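Long-range contact in glycoside hydrolase family 5 (Aspergillus oryzae, PDB 6LA0), which is a secreted family 5 rutinosidase, probably also able to split glucose units from the non-reducing ends of (1->3)-beta-glucans: residues 126-131 against 183-188. Numbering follows the deposited sequence.
Sequences GMHIIV and SYTIEP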
ATOM      1  N   GLY A 126      18.487   5.138   7.182  1.00 24.07           N
ATOM      2  CA  GLY A 126      17.706   4.855   8.370  1.00 25.63           C
ATOM      3  C   GLY A 126      16.209   4.776   8.173  1.00 24.04           C
ATOM      4  O   GLY A 126      15.463   5.008   9.126  1.00 21.74           O
ATOM      5  N   MET A 127      15.737   4.453   6.971  1.00 21.16           N
ATOM      6  CA  MET A 127      14.300   4.421   6.746  1.00 19.51           C
ATOM      7  C   MET A 127      13.662   3.194   7.387  1.00 22.88           C
ATOM      8  O   MET A 127      14.320   2.172   7.626  1.00 22.74           O
ATOM      9  CB  MET A 127      13.982   4.437   5.250  1.00 17.16           C
ATOM     10  CG  MET A 127      14.559   5.637   4.484  1.00 22.26           C
ATOM     11  SD  MET A 127      13.905   5.752   2.812  1.00 22.58           S
ATOM     12  CE  MET A 127      15.008   6.976   2.108  1.00 22.95           C
ATOM     13  N   HIS A 128      12.364   3.311   7.670  1.00 22.37           N
ATOM     14  CA  HIS A 128      11.540   2.187   8.100  1.00 19.46           C
ATOM     15  C   HIS A 128      10.828   1.602   6.889  1.00 19.80           C
ATOM     16  O   HIS A 128      10.458   2.337   5.970  1.00 17.79           O
ATOM     17  CB  HIS A 128      10.511   2.641   9.141  1.00 20.43           C
ATOM     18  CG  HIS A 128       9.813   1.517   9.845  1.00 20.56           C
ATOM     19  ND1 HIS A 128      10.378   0.838  10.904  1.00 19.49           N
ATOM     20  CD2 HIS A 128       8.584   0.974   9.663  1.00 19.35           C
ATOM     21  CE1 HIS A 128       9.533  -0.085  11.335  1.00 17.01           C
ATOM     22  NE2 HIS A 128       8.439  -0.028  10.597  1.00 16.23           N
ATOM     23  N   ILE A 129      10.632   0.279   6.889  1.00 16.35           N
ATOM     24  CA  ILE A 129      10.047  -0.437   5.751  1.00 18.65           C
ATOM     25  C   ILE A 129       8.752  -1.118   6.190  1.00 16.54           C
ATOM     26  O   ILE A 129       8.758  -1.928   7.123  1.00 18.88           O
ATOM     27  CB  ILE A 129      11.014  -1.486   5.168  1.00 20.46           C
ATOM     28  CG1 ILE A 129      12.385  -0.876   4.832  1.00 17.14           C
ATOM     29  CG2 ILE A 129      10.385  -2.145   3.938  1.00 17.00           C
ATOM     30  CD1 ILE A 129      12.352   0.136   3.705  1.00 17.42           C
ATOM     31  N   ILE A 130       7.657  -0.813   5.486  1.00 20.06           N
ATOM     32  CA  ILE A 130       6.386  -1.527   5.601  1.00 19.13           C
ATOM     33  C   ILE A 130       6.339  -2.537   4.454  1.00 18.46           C
ATOM     34  O   ILE A 130       6.281  -2.157   3.277  1.00 15.52           O
ATOM     35  CB  ILE A 130       5.184  -0.565   5.546  1.00 19.73           C
ATOM     36  CG1 ILE A 130       5.110   0.329   6.787  1.00 19.23           C
ATOM     37  CG2 ILE A 130       3.863  -1.331   5.439  1.00 18.76           C
ATOM     38  CD1 ILE A 130       4.228   1.564   6.595  1.00 18.08           C
ATOM     39  N   VAL A 131       6.387  -3.826   4.780  1.00 15.79           N
ATOM     40  CA  VAL A 131       6.284  -4.869   3.769  1.00 19.39           C
ATOM     41  C   VAL A 131       4.802  -5.211   3.657  1.00 17.36           C
ATOM     42  O   VAL A 131       4.197  -5.703   4.615  1.00 19.13           O
ATOM     43  CB  VAL A 131       7.137  -6.093   4.129  1.00 22.44           C
ATOM     44  CG1 VAL A 131       7.023  -7.155   3.052  1.00 19.68           C
ATOM     45  CG2 VAL A 131       8.593  -5.692   4.314  1.00 19.26           C
ATOM     46  N   SER A 183      13.626  -2.838  11.697  1.00 19.97           N
ATOM     47  CA  SER A 183      13.370  -1.898  10.616  1.00 20.14           C
ATOM     48  C   SER A 183      12.078  -2.173   9.861  1.00 17.86           C
ATOM     49  O   SER A 183      11.765  -1.430   8.928  1.00 22.45           O
ATOM     50  CB  SER A 183      14.530  -1.914   9.616  1.00 24.08           C
ATOM     51  OG  SER A 183      15.725  -1.449  10.202  1.00 25.41           O
ATOM     52  N   TYR A 184      11.327  -3.213  10.216  1.00 18.65           N
ATOM     53  CA  TYR A 184      10.226  -3.658   9.372  1.00 16.26           C
ATOM     54  C   TYR A 184       8.903  -3.693  10.127  1.00 19.15           C
ATOM     55  O   TYR A 184       8.846  -4.101  11.286  1.00 19.52           O
ATOM     56  CB  TYR A 184      10.507  -5.049   8.787  1.00 15.57           C
ATOM     57  CG  TYR A 184      11.736  -5.100   7.909  1.00 20.41           C
ATOM     58  CD1 TYR A 184      13.002  -5.259   8.460  1.00 22.18           C
ATOM     59  CD2 TYR A 184      11.630  -4.980   6.528  1.00 20.03           C
ATOM     60  CE1 TYR A 184      14.135  -5.302   7.657  1.00 20.71           C
ATOM     61  CE2 TYR A 184      12.750  -5.014   5.722  1.00 23.00           C
ATOM     62  CZ  TYR A 184      14.000  -5.181   6.290  1.00 21.02           C
ATOM     63  OH  TYR A 184      15.101  -5.219   5.471  1.00 20.17           O
ATOM     64  N   THR A 185       7.841  -3.293   9.432  1.00 18.94           N
ATOM     65  CA  THR A 185       6.463  -3.493   9.853  1.00 15.99           C
ATOM     66  C   THR A 185       5.792  -4.428   8.858  1.00 16.45           C
ATOM     67  O   THR A 185       5.912  -4.229   7.643  1.00 18.45           O
ATOM     68  CB  THR A 185       5.730  -2.139   9.921  1.00 19.43           C
ATOM     69  OG1 THR A 185       6.192  -1.412  11.062  1.00 17.02           O
ATOM     70  CG2 THR A 185       4.214  -2.311   9.997  1.00 15.66           C
ATOM     71  N   ILE A 186       5.090  -5.445   9.357  1.00 16.01           N
ATOM     72  CA  ILE A 186       4.475  -6.453   8.500  1.00 17.64           C
ATOM     73  C   ILE A 186       2.997  -6.125   8.297  1.00 17.42           C
ATOM     74  O   ILE A 186       2.228  -6.049   9.263  1.00 17.52           O
ATOM     75  CB  ILE A 186       4.669  -7.870   9.068  1.00 13.84           C
ATOM     76  CG1 ILE A 186       6.147  -8.257   9.006  1.00 17.53           C
ATOM     77  CG2 ILE A 186       3.810  -8.842   8.296  1.00 15.37           C
ATOM     78  CD1 ILE A 186       6.465  -9.665   9.524  1.00 14.50           C
ATOM     79  N   GLU A 187       2.598  -5.934   7.035  1.00 16.62           N
ATOM     80  CA  GLU A 187       1.206  -5.660   6.678  1.00 19.39           C
ATOM     81  C   GLU A 187       0.635  -6.840   5.895  1.00 16.10           C
ATOM     82  O   GLU A 187       0.893  -6.970   4.685  1.00 15.02           O
ATOM     83  CB  GLU A 187       1.096  -4.355   5.866  1.00 17.34           C
ATOM     84  CG  GLU A 187      -0.343  -3.971   5.469  1.00 16.59           C
ATOM     85  CD  GLU A 187      -0.489  -2.512   5.034  1.00 19.58           C
ATOM     86  OE1 GLU A 187       0.441  -1.979   4.393  1.00 16.71           O
ATOM     87  OE2 GLU A 187      -1.538  -1.898   5.337  1.00 16.23           O
ATOM     88  N   PRO A 188      -0.153  -7.711   6.527  1.00 18.47           N
ATOM     89  CA  PRO A 188      -0.496  -9.015   5.933  1.00 14.84           C
ATOM     90  C   PRO A 188      -1.667  -9.020   4.959  1.00 18.66           C
ATOM     91  O   PRO A 188      -1.998 -10.092   4.450  1.00 18.56           O
ATOM     92  CB  PRO A 188      -0.817  -9.852   7.179  1.00 12.71           C
ATOM     93  CG  PRO A 188      -1.441  -8.836   8.129  1.00 16.52           C
ATOM     94  CD  PRO A 188      -0.652  -7.575   7.911  1.00 16.29           C
TER
HETATM   95  O   HOH W   1      15.263   1.251   9.872  1.00 23.62           O
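Four backbone hydrogen bonds join strand 128-131 to segment 183-188 in parallel register: I129 N to S183 O (2.9 Å), T185 N to I129 O (2.8 Å), V131 N to T185 O, and E187 N to V131 O. CA-H...O contacts from Y184 to I129 O and from I130 to T185 O lie between them. A water links M127 O to S183 OG, which also bonds S180.

The polar side-chain contact is made by H128. With CG anti to the backbone N (chi1 -168°), its ring reaches over the neighbouring strand, one face over S183 O, and NE2 hydrogen-bonds T185 OG1, which lies in the ring plane (2.7 Å, close to straight at 170°). W14 NE1 also bonds that hydroxyl.

These are neighbouring strands of the (beta/alpha)8 TIM barrel of family 5, connected by a right-handed beta-alpha-beta crossover through helix 158-176. On the face bearing I129, V131 and Y184, the Y184 ring packs against I129 CB and takes V131 CG2 at its edge (CD2 to CG2, 3.8 Å), beneath helices 110-125 and 158-176. On the other face I130 CG1 lies beside T185 CB (4.0 Å). I130 CG2 approaches E187 OE1 (3.6 Å), which R89 holds in a salt bridge.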